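Local coordinates for LP15968p (Drosophila melanogaster, PDB 3MN8), which releases C-terminal arginine and lysine residues from peptides and proteins as a zinc-dependent carboxypeptidase, here represented by an active first catalytic domain and its transthyretin-like domain, at residues 78-83 / 117-122; 171-176 / 196-201; 253-258 / 304-309. All blocks are in the same frame, centred on the assembly; numbering follows the deposited sequence.

Contact 1 (78-83 / 117-122); sequences LQISRN and YLLGNH. With NAG (2-acetamido-2-deoxy-beta-D-glucopyranose), chain E.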
loop_
_atom_site.group_PDB
_atom_site.type_symbol
_atom_site.label_atom_id
_atom_site.label_comp_id
_atom_site.label_asym_id
_atom_site.label_seq_id
_atom_site.Cartn_x
_atom_site.Cartn_y
_atom_site.Cartn_z
ATOM N N LEU A 78 3.183 1.032 -12.523
ATOM C CA LEU A 78 2.141 1.512 -13.411
ATOM C C LEU A 78 1.154 2.326 -12.621
ATOM O O LEU A 78 0.521 1.807 -11.703
ATOM C CB LEU A 78 1.403 0.355 -14.086
ATOM C CG LEU A 78 0.418 0.756 -15.199
ATOM C CD1 LEU A 78 1.167 1.203 -16.456
ATOM C CD2 LEU A 78 -0.562 -0.372 -15.549
ATOM N N GLN A 79 1.029 3.596 -12.982
ATOM C CA GLN A 79 -0.024 4.463 -12.463
ATOM C C GLN A 79 -1.301 4.402 -13.292
ATOM O O GLN A 79 -1.257 4.435 -14.517
ATOM C CB GLN A 79 0.449 5.909 -12.432
ATOM C CG GLN A 79 -0.658 6.901 -12.296
ATOM C CD GLN A 79 -0.159 8.304 -12.487
ATOM O OE1 GLN A 79 0.861 8.524 -13.136
ATOM N NE2 GLN A 79 -0.877 9.269 -11.928
ATOM N N ILE A 80 -2.434 4.335 -12.600
ATOM C CA ILE A 80 -3.757 4.393 -13.211
ATOM C C ILE A 80 -4.537 5.522 -12.558
ATOM O O ILE A 80 -4.644 5.578 -11.332
ATOM C CB ILE A 80 -4.521 3.094 -12.968
ATOM C CG1 ILE A 80 -3.760 1.921 -13.595
ATOM C CG2 ILE A 80 -5.941 3.214 -13.502
ATOM C CD1 ILE A 80 -4.219 0.556 -13.152
ATOM N N SER A 81 -5.083 6.423 -13.368
ATOM C CA SER A 81 -5.790 7.578 -12.832
ATOM C C SER A 81 -6.849 8.068 -13.797
ATOM O O SER A 81 -6.858 7.674 -14.963
ATOM C CB SER A 81 -4.801 8.701 -12.576
ATOM O OG SER A 81 -4.102 8.994 -13.767
ATOM N N ARG A 82 -7.741 8.932 -13.314
ATOM C CA ARG A 82 -8.723 9.569 -14.191
ATOM C C ARG A 82 -7.949 10.249 -15.307
ATOM O O ARG A 82 -8.257 10.078 -16.491
ATOM C CB ARG A 82 -9.580 10.581 -13.412
ATOM C CG ARG A 82 -10.576 11.401 -14.244
ATOM C CD ARG A 82 -12.001 11.269 -13.720
ATOM N NE ARG A 82 -12.563 12.536 -13.270
ATOM C CZ ARG A 82 -13.859 12.771 -13.053
ATOM N NH1 ARG A 82 -14.243 13.972 -12.638
ATOM N NH2 ARG A 82 -14.777 11.829 -13.250
ATOM N N ASN A 83 -6.919 10.995 -14.918
ATOM C CA ASN A 83 -6.075 11.699 -15.875
ATOM C C ASN A 83 -4.617 11.621 -15.490
ATOM O O ASN A 83 -4.179 12.296 -14.564
ATOM C CB ASN A 83 -6.490 13.163 -15.969
ATOM C CG ASN A 83 -5.420 14.034 -16.617
ATOM O OD1 ASN A 83 -4.676 13.583 -17.492
ATOM N ND2 ASN A 83 -5.343 15.295 -16.189
ATOM N N TYR A 117 -7.252 -5.718 -15.245
ATOM C CA TYR A 117 -8.636 -5.717 -14.777
ATOM C C TYR A 117 -9.229 -4.312 -14.682
ATOM O O TYR A 117 -10.262 -4.005 -15.277
ATOM C CB TYR A 117 -8.736 -6.407 -13.419
ATOM C CG TYR A 117 -10.149 -6.510 -12.901
ATOM C CD1 TYR A 117 -10.986 -7.533 -13.318
ATOM C CD2 TYR A 117 -10.650 -5.579 -12.003
ATOM C CE1 TYR A 117 -12.286 -7.633 -12.859
ATOM C CE2 TYR A 117 -11.954 -5.664 -11.528
ATOM C CZ TYR A 117 -12.767 -6.697 -11.962
ATOM O OH TYR A 117 -14.059 -6.793 -11.508
ATOM N N LEU A 118 -8.572 -3.454 -13.924
ATOM C CA LEU A 118 -9.021 -2.083 -13.776
ATOM C C LEU A 118 -9.153 -1.385 -15.115
ATOM O O LEU A 118 -10.202 -0.841 -15.439
ATOM C CB LEU A 118 -8.064 -1.300 -12.878
ATOM C CG LEU A 118 -8.238 -1.628 -11.401
ATOM C CD1 LEU A 118 -7.220 -0.886 -10.551
ATOM C CD2 LEU A 118 -9.669 -1.312 -10.968
ATOM N N LEU A 119 -8.082 -1.386 -15.893
ATOM C CA LEU A 119 -8.101 -0.667 -17.155
ATOM C C LEU A 119 -9.178 -1.172 -18.092
ATOM O O LEU A 119 -10.008 -0.392 -18.554
ATOM C CB LEU A 119 -6.735 -0.723 -17.830
ATOM C CG LEU A 119 -5.755 0.287 -17.245
ATOM C CD1 LEU A 119 -4.357 0.093 -17.841
ATOM C CD2 LEU A 119 -6.285 1.707 -17.469
ATOM N N GLY A 120 -9.171 -2.476 -18.356
ATOM C CA GLY A 120 -10.080 -3.066 -19.328
ATOM C C GLY A 120 -11.537 -3.122 -18.887
ATOM O O GLY A 120 -12.416 -3.475 -19.678
ATOM N N ASN A 121 -11.803 -2.768 -17.632
ATOM C CA ASN A 121 -13.165 -2.797 -17.129
ATOM C C ASN A 121 -13.721 -1.472 -16.616
ATOM O O ASN A 121 -14.939 -1.310 -16.528
ATOM C CB ASN A 121 -13.301 -3.869 -16.061
ATOM C CG ASN A 121 -13.318 -5.254 -16.650
ATOM O OD1 ASN A 121 -14.367 -5.755 -17.066
ATOM N ND2 ASN A 121 -12.152 -5.886 -16.697
ATOM N N HIS A 122 -12.834 -0.532 -16.299
ATOM C CA HIS A 122 -13.220 0.738 -15.673
ATOM C C HIS A 122 -14.296 1.544 -16.427
ATOM O O HIS A 122 -15.077 2.273 -15.810
ATOM C CB HIS A 122 -11.989 1.627 -15.409
ATOM C CG HIS A 122 -11.628 2.522 -16.556
ATOM N ND1 HIS A 122 -10.746 2.143 -17.545
ATOM C CD2 HIS A 122 -12.034 3.776 -16.872
ATOM C CE1 HIS A 122 -10.623 3.126 -18.422
ATOM N NE2 HIS A 122 -11.394 4.127 -18.038
HETATM C C1 NAG E . -15.309 8.678 -14.556
HETATM C C2 NAG E . -16.800 8.946 -14.354
HETATM C C3 NAG E . -17.566 9.082 -15.664
HETATM C C4 NAG E . -16.789 9.940 -16.661
HETATM C C5 NAG E . -15.339 9.485 -16.735
HETATM C C6 NAG E . -14.540 10.385 -17.657
HETATM C C7 NAG E . -17.616 6.646 -13.772
HETATM C C8 NAG E . -16.777 5.962 -14.821
HETATM N N2 NAG E . -17.403 7.938 -13.489
HETATM O O3 NAG E . -18.830 9.658 -15.393
HETATM O O4 NAG E . -17.372 9.864 -17.946
HETATM O O5 NAG E . -14.752 9.587 -15.465
HETATM O O6 NAG E . -14.320 11.600 -16.972
HETATM O O7 NAG E . -18.480 6.003 -13.177
#

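Contact 2 (171-176 / 196-201); sequences IDLNRD and PETAAL. With GEM ((2-guanidinoethylmercapto)succinic acid), chain G.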
loop_
_atom_site.group_PDB
_atom_site.type_symbol
_atom_site.label_atom_id
_atom_site.label_comp_id
_atom_site.label_asym_id
_atom_site.label_seq_id
_atom_site.Cartn_x
_atom_site.Cartn_y
_atom_site.Cartn_z
ATOM N N ILE A 171 20.662 -9.973 0.704
ATOM C CA ILE A 171 20.117 -9.320 1.894
ATOM C C ILE A 171 18.606 -9.189 1.803
ATOM O O ILE A 171 18.047 -9.040 0.713
ATOM C CB ILE A 171 20.788 -7.957 2.261
ATOM C CG1 ILE A 171 20.130 -6.792 1.526
ATOM C CG2 ILE A 171 22.308 -8.014 2.057
ATOM C CD1 ILE A 171 18.997 -6.131 2.303
ATOM N N ASP A 172 17.964 -9.267 2.970
ATOM C CA ASP A 172 16.508 -9.263 3.085
ATOM C C ASP A 172 15.973 -7.830 3.043
ATOM O O ASP A 172 16.089 -7.077 4.015
ATOM C CB ASP A 172 16.073 -9.990 4.370
ATOM C CG ASP A 172 14.555 -10.162 4.480
ATOM O OD1 ASP A 172 13.798 -9.306 3.940
ATOM O OD2 ASP A 172 14.129 -11.158 5.120
ATOM N N LEU A 173 15.390 -7.460 1.905
ATOM C CA LEU A 173 14.931 -6.098 1.705
ATOM C C LEU A 173 13.931 -5.673 2.781
ATOM O O LEU A 173 13.785 -4.483 3.063
ATOM C CB LEU A 173 14.351 -5.937 0.299
ATOM C CG LEU A 173 15.367 -6.117 -0.835
ATOM C CD1 LEU A 173 14.681 -6.099 -2.197
ATOM C CD2 LEU A 173 16.472 -5.059 -0.752
ATOM N N ASN A 174 13.260 -6.639 3.402
ATOM C CA ASN A 174 12.312 -6.307 4.451
ATOM C C ASN A 174 13.027 -6.197 5.772
ATOM O O ASN A 174 12.396 -6.248 6.829
ATOM C CB ASN A 174 11.188 -7.329 4.551
ATOM C CG ASN A 174 9.889 -6.726 5.068
ATOM O OD1 ASN A 174 9.692 -5.504 5.041
ATOM N ND2 ASN A 174 8.986 -7.588 5.524
ATOM N N ARG A 175 14.351 -6.077 5.715
ATOM C CA ARG A 175 15.130 -5.650 6.882
ATOM C C ARG A 175 15.981 -4.425 6.568
ATOM O O ARG A 175 16.720 -3.941 7.417
ATOM C CB ARG A 175 16.038 -6.757 7.402
ATOM C CG ARG A 175 15.319 -8.038 7.683
ATOM C CD ARG A 175 14.103 -7.850 8.583
ATOM N NE ARG A 175 13.632 -9.155 9.004
ATOM C CZ ARG A 175 12.555 -9.797 8.565
ATOM N NH1 ARG A 175 12.302 -11.000 9.048
ATOM N NH2 ARG A 175 11.726 -9.259 7.687
ATOM N N ASP A 176 15.862 -3.916 5.348
ATOM C CA ASP A 176 16.834 -2.948 4.848
ATOM C C ASP A 176 16.377 -1.488 4.890
ATOM O O ASP A 176 17.140 -0.586 4.546
ATOM C CB ASP A 176 17.253 -3.327 3.429
ATOM C CG ASP A 176 18.553 -2.683 3.020
ATOM O OD1 ASP A 176 19.435 -2.550 3.888
ATOM O OD2 ASP A 176 18.690 -2.319 1.834
ATOM N N PRO A 196 19.880 -1.082 -3.671
ATOM C CA PRO A 196 19.354 -0.266 -4.764
ATOM C C PRO A 196 17.847 -0.239 -4.651
ATOM O O PRO A 196 17.213 0.803 -4.743
ATOM C CB PRO A 196 19.735 -1.074 -6.008
ATOM C CG PRO A 196 20.925 -1.830 -5.620
ATOM C CD PRO A 196 20.796 -2.127 -4.152
ATOM N N GLU A 197 17.281 -1.417 -4.437
ATOM C CA GLU A 197 15.846 -1.597 -4.504
ATOM C C GLU A 197 15.193 -0.846 -3.366
ATOM O O GLU A 197 14.172 -0.198 -3.545
ATOM C CB GLU A 197 15.501 -3.093 -4.447
ATOM C CG GLU A 197 15.996 -3.916 -5.651
ATOM C CD GLU A 197 17.413 -4.450 -5.470
ATOM O OE1 GLU A 197 17.918 -5.122 -6.409
ATOM O OE2 GLU A 197 18.005 -4.206 -4.388
ATOM N N THR A 198 15.806 -0.935 -2.194
ATOM C CA THR A 198 15.320 -0.239 -1.018
ATOM C C THR A 198 15.370 1.260 -1.286
ATOM O O THR A 198 14.355 1.955 -1.204
ATOM C CB THR A 198 16.202 -0.553 0.201
ATOM O OG1 THR A 198 16.487 -1.964 0.263
ATOM C CG2 THR A 198 15.529 -0.078 1.484
ATOM N N ALA A 199 16.562 1.754 -1.613
ATOM C CA ALA A 199 16.769 3.175 -1.890
ATOM C C ALA A 199 15.724 3.719 -2.859
ATOM O O ALA A 199 15.151 4.775 -2.632
ATOM C CB ALA A 199 18.184 3.415 -2.444
ATOM N N ALA A 200 15.490 2.994 -3.947
ATOM C CA ALA A 200 14.517 3.403 -4.944
ATOM C C ALA A 200 13.156 3.630 -4.302
ATOM O O ALA A 200 12.506 4.655 -4.518
ATOM C CB ALA A 200 14.408 2.343 -6.040
ATOM N N LEU A 201 12.726 2.668 -3.504
ATOM C CA LEU A 201 11.404 2.732 -2.913
ATOM C C LEU A 201 11.323 3.780 -1.824
ATOM O O LEU A 201 10.312 4.470 -1.677
ATOM C CB LEU A 201 10.982 1.359 -2.384
ATOM C CG LEU A 201 10.175 0.681 -3.486
ATOM C CD1 LEU A 201 11.083 -0.120 -4.407
ATOM C CD2 LEU A 201 9.055 -0.160 -2.909
HETATM C C8 GEM G . 7.562 -11.286 7.280
HETATM S S7 GEM G . 6.747 -9.750 6.944
HETATM C C6 GEM G . 5.160 -10.061 7.662
HETATM C C5 GEM G . 5.222 -10.513 9.120
HETATM N N3 GEM G . 5.659 -9.375 9.913
HETATM C C1 GEM G . 6.007 -9.382 11.196
HETATM N N4 GEM G . 6.388 -8.259 11.792
HETATM N N2 GEM G . 5.982 -10.516 11.887
HETATM C C9 GEM G . 9.019 -11.101 6.950
HETATM O O14 GEM G . 9.372 -10.019 6.430
HETATM O O15 GEM G . 9.823 -12.020 7.211
HETATM C C10 GEM G . 6.947 -12.478 6.526
HETATM C C11 GEM G . 7.116 -12.497 5.012
HETATM O O12 GEM G . 6.090 -12.709 4.319
HETATM O O13 GEM G . 8.257 -12.341 4.505
#

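Contact 3 (253-258 / 304-309); sequences HTYSDN and IELSCC. With GEM ((2-guanidinoethylmercapto)succinic acid), chain G.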
loop_
_atom_site.group_PDB
_atom_site.type_symbol
_atom_site.label_atom_id
_atom_site.label_comp_id
_atom_site.label_asym_id
_atom_site.label_seq_id
_atom_site.Cartn_x
_atom_site.Cartn_y
_atom_site.Cartn_z
ATOM N N HIS A 253 -9.025 -5.842 8.427
ATOM C CA HIS A 253 -10.278 -6.592 8.432
ATOM C C HIS A 253 -10.985 -6.466 7.105
ATOM O O HIS A 253 -11.604 -7.423 6.639
ATOM C CB HIS A 253 -11.205 -6.137 9.552
ATOM C CG HIS A 253 -11.084 -6.954 10.805
ATOM N ND1 HIS A 253 -10.788 -6.401 12.034
ATOM C CD2 HIS A 253 -11.218 -8.287 11.017
ATOM C CE1 HIS A 253 -10.740 -7.354 12.948
ATOM N NE2 HIS A 253 -11.001 -8.508 12.356
ATOM N N THR A 254 -10.883 -5.287 6.495
ATOM C CA THR A 254 -11.447 -5.080 5.165
ATOM C C THR A 254 -10.955 -6.140 4.182
ATOM O O THR A 254 -11.731 -6.684 3.403
ATOM C CB THR A 254 -11.072 -3.716 4.588
ATOM O OG1 THR A 254 -11.498 -2.682 5.482
ATOM C CG2 THR A 254 -11.738 -3.531 3.245
ATOM N N TYR A 255 -9.656 -6.424 4.212
ATOM C CA TYR A 255 -9.081 -7.405 3.299
ATOM C C TYR A 255 -9.451 -8.834 3.709
ATOM O O TYR A 255 -9.918 -9.635 2.895
ATOM C CB TYR A 255 -7.556 -7.247 3.221
ATOM C CG TYR A 255 -6.952 -7.943 2.024
ATOM C CD1 TYR A 255 -6.764 -9.329 2.023
ATOM C CD2 TYR A 255 -6.582 -7.221 0.887
ATOM C CE1 TYR A 255 -6.215 -9.982 0.921
ATOM C CE2 TYR A 255 -6.035 -7.860 -0.223
ATOM C CZ TYR A 255 -5.855 -9.243 -0.200
ATOM O OH TYR A 255 -5.314 -9.888 -1.291
ATOM N N SER A 256 -9.244 -9.151 4.979
ATOM C CA SER A 256 -9.476 -10.508 5.434
ATOM C C SER A 256 -10.964 -10.851 5.353
ATOM O O SER A 256 -11.336 -11.911 4.845
ATOM C CB SER A 256 -8.944 -10.689 6.857
ATOM O OG SER A 256 -9.030 -12.044 7.267
ATOM N N ASP A 257 -11.809 -9.955 5.858
ATOM C CA ASP A 257 -13.254 -10.188 5.868
ATOM C C ASP A 257 -13.733 -10.566 4.463
ATOM O O ASP A 257 -14.608 -11.415 4.303
ATOM C CB ASP A 257 -14.022 -8.956 6.388
ATOM C CG ASP A 257 -13.924 -8.785 7.909
ATOM O OD1 ASP A 257 -13.175 -9.549 8.543
ATOM O OD2 ASP A 257 -14.597 -7.887 8.476
ATOM N N ASN A 258 -13.143 -9.934 3.450
ATOM C CA ASN A 258 -13.511 -10.181 2.059
ATOM C C ASN A 258 -12.759 -11.335 1.392
ATOM O O ASN A 258 -12.893 -11.555 0.190
ATOM C CB ASN A 258 -13.342 -8.906 1.236
ATOM C CG ASN A 258 -14.494 -7.941 1.432
ATOM O OD1 ASN A 258 -15.573 -8.118 0.857
ATOM N ND2 ASN A 258 -14.279 -6.918 2.256
ATOM N N ILE A 304 0.423 -7.928 3.610
ATOM C CA ILE A 304 -0.546 -8.982 3.340
ATOM C C ILE A 304 0.055 -10.279 2.793
ATOM O O ILE A 304 0.742 -10.293 1.758
ATOM C CB ILE A 304 -1.674 -8.499 2.438
ATOM C CG1 ILE A 304 -2.449 -7.393 3.141
ATOM C CG2 ILE A 304 -2.604 -9.657 2.106
ATOM C CD1 ILE A 304 -3.299 -6.586 2.215
ATOM N N GLU A 305 -0.225 -11.362 3.517
ATOM C CA GLU A 305 0.254 -12.692 3.169
ATOM C C GLU A 305 -0.845 -13.408 2.387
ATOM O O GLU A 305 -1.966 -13.548 2.873
ATOM C CB GLU A 305 0.604 -13.468 4.448
ATOM C CG GLU A 305 1.668 -12.809 5.346
ATOM C CD GLU A 305 3.083 -12.996 4.817
ATOM O OE1 GLU A 305 4.034 -12.512 5.459
ATOM O OE2 GLU A 305 3.246 -13.626 3.750
ATOM N N LEU A 306 -0.525 -13.869 1.182
ATOM C CA LEU A 306 -1.552 -14.378 0.269
ATOM C C LEU A 306 -1.712 -15.897 0.252
ATOM O O LEU A 306 -2.833 -16.407 0.217
ATOM C CB LEU A 306 -1.310 -13.868 -1.156
ATOM C CG LEU A 306 -1.357 -12.349 -1.235
ATOM C CD1 LEU A 306 -0.840 -11.838 -2.561
ATOM C CD2 LEU A 306 -2.767 -11.875 -0.985
ATOM N N SER A 307 -0.598 -16.619 0.274
ATOM C CA SER A 307 -0.655 -18.069 0.179
ATOM C C SER A 307 0.226 -18.732 1.219
ATOM O O SER A 307 1.172 -18.123 1.733
ATOM C CB SER A 307 -0.230 -18.523 -1.212
ATOM O OG SER A 307 0.984 -17.892 -1.596
ATOM N N CYS A 308 -0.106 -19.980 1.534
ATOM C CA CYS A 308 0.740 -20.824 2.358
ATOM C C CYS A 308 1.968 -21.212 1.562
ATOM O O CYS A 308 3.085 -21.215 2.081
ATOM C CB CYS A 308 -0.016 -22.079 2.790
ATOM S SG CYS A 308 -1.230 -21.772 4.079
ATOM N N CYS A 309 1.753 -21.545 0.295
ATOM C CA CYS A 309 2.863 -21.815 -0.613
ATOM C C CYS A 309 3.447 -20.522 -1.206
ATOM O O CYS A 309 2.766 -19.779 -1.929
ATOM C CB CYS A 309 2.422 -22.749 -1.724
ATOM S SG CYS A 309 3.771 -23.183 -2.829
HETATM C C8 GEM G . 7.562 -11.286 7.280
HETATM S S7 GEM G . 6.747 -9.750 6.944
HETATM C C6 GEM G . 5.160 -10.061 7.662
HETATM C C5 GEM G . 5.222 -10.513 9.120
HETATM N N3 GEM G . 5.659 -9.375 9.913
HETATM C C1 GEM G . 6.007 -9.382 11.196
HETATM N N4 GEM G . 6.388 -8.259 11.792
HETATM N N2 GEM G . 5.982 -10.516 11.887
HETATM C C9 GEM G . 9.019 -11.101 6.950
HETATM O O14 GEM G . 9.372 -10.019 6.430
HETATM O O15 GEM G . 9.823 -12.020 7.211
HETATM C C10 GEM G . 6.947 -12.478 6.526
HETATM C C11 GEM G . 7.116 -12.497 5.012
HETATM O O12 GEM G . 6.090 -12.709 4.319
HETATM O O13 GEM G . 8.257 -12.341 4.505
#

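Contact 1 (78-83 / 117-122)
Two branches of the single residue Ile80 divide the work of meeting two successive leucines of helix 106-121, so that a contact between strand and helix rests on little more than methyl groups. The ethyl arm of Ile80, with CD1 swung anti to CA (chi2 166°), reaches out until CD1 lies 4.2 Å from Leu118 CD1, while its other branch sets CG2 4.3 Å from Leu119 CD2. Leu78, two residues earlier and on the same side of the strand, adds a looser touch, its CD2 4.5 Å from Leu119 CD1. The strand and helix segments diverge by 40°, and their axes come no closer than 10.5 Å. Phe50 and Leu53 of helix 43-56 complete the apolar layer: both touch Leu78, and Leu53 also reaches Leu119.

Polar groups nearby are served outside this interface. His122 turns back on the preceding backbone, ND1 giving a bond of 2.8 Å to Leu119 O, and Asn121 ND2 reaches a lone pair of Tyr117 O at 3.0 Å in the carbonyl plane. Past the strand, Arg82 bends at chi2 and chi3 to bring NH2 within 3.2 Å of O5 of the N-acetylglucosamine on Asn133, with the sugar's O6 over one face of the guanidinium.

Because no hydrogen bond or salt bridge spans the two segments, cohesion here is that of branched aliphatic side chains withdrawn from water, and the fit of their shapes probably contributes to how strand and helix lie together.

Contact 2 (171-176 / 196-201)
One hydrogen bond joins the segments: Thr198 OG1 donates to Asp176 OD2 at 2.7 Å, meeting the carboxylate oxygen on its anti side, 16° out of plane. CG of Asp176 stands opposite its own N (chi1 -161°), which swings the carboxylate toward the helix. The same OD2 also accepts from the backbone N of Gln195, just before helix 196-205, so one oxygen holds the start of the helix twice.

Van der Waals contact lies alongside this bond. Leu173 CD1 comes to 3.8 Å from Glu197 CB, the two side chains crossing at about a right angle, and Thr198 CG2 rests against the carbonyl group of Asp176. The carboxylate of Glu197 has its main partner in Asn167.

Charged and amide groups of the 171-176 loop serve the pocket instead. Arg175 lies edge-on to one carboxylate of the bound guanidinoethylmercaptosuccinate, NH2 reaching O14 at 2.8 Å and NH1 reaching O15 at 3.2 Å; Asn174 ND2 grips O14 as well, at 2.6 Å. NH2 of Arg175 also bonds to Asn174 O, which helps fix the guanidinium's rotation. In this family such an Asn-Arg pair receives the C-terminal carboxylate of the substrate, which this carboxylate of the ligand probably mimics. Asp172 OD1 closes an Asx turn on Asn174 N and is hydrogen-bonded to His101 NE2, and is thus likely to help orient that zinc ligand.

The loop is therefore backed by helix 196-205, which itself rests on the sheet: Glu197 and Ala200 touch Leu75 of strand 74-80, while Leu201 leans on Met143 in the loop before helix 145-149.

Contact 3 (253-258 / 304-309)
Behind the active site of the alpha/beta catalytic domain, Ile304 and Leu306 receive the ring of Tyr255 in the region of strand 300-305 in the central mixed sheet. Between them comes Glu305, the predicted proton donor/acceptor, whose CB points away from the helix, on the side of the ligand pocket. The chain here thus turns the probable catalytic glutamate to one side and packs Ile304 on the other.

Tyr255 projects from helix 245-257 with CG opposite its backbone N (chi1 -164°), extending the ring toward the sheet. Ile304 covers one face: CD1 stands 3.9 Å from the ring centroid and 24° off the normal, a CH-pi contact shifted toward the rim, where it comes within 3.6 Å of Tyr255 CD2. The second branch of the isoleucine, CG2, lies near the other rim, 3.8 Å from Tyr255 CE1. The phenol oxygen is hydrogen-bonded to OD1 of Asn324 in helix 317-333, so the ring bridges three elements of structure. Replacing Tyr255 with an alanine is likely to open a gap over Ile304 and leave Asn324 OD1 without its phenol partner. Farther along the ring, Leu306 arrives at about a right angle to the tyrosine side chain, its CD2 lying 4.1 Å from Tyr255 CZ.

Followed from the N terminus, the three contacts close in series, none nesting within or crossing another. Contact 1 closes a loop of 33 residues that includes strand 93-97 and the zinc ligands His101 and Glu104, and ties an early strand of the central sheet to helix 106-121. Contact 2 closes 19 residues, of which 183-190 are not modelled and the rest hold no helix or strand, fastening a pocket loop to helix 196-205. Contact 3 closes the longest excursion, 45 residues, joining helix 245-257 to strand 300-305 of the sheet that contact 1 also reaches. Contacts 2 and 3 do not touch, their nearest atoms being about 7 Å apart, yet both border the bound inhibitor.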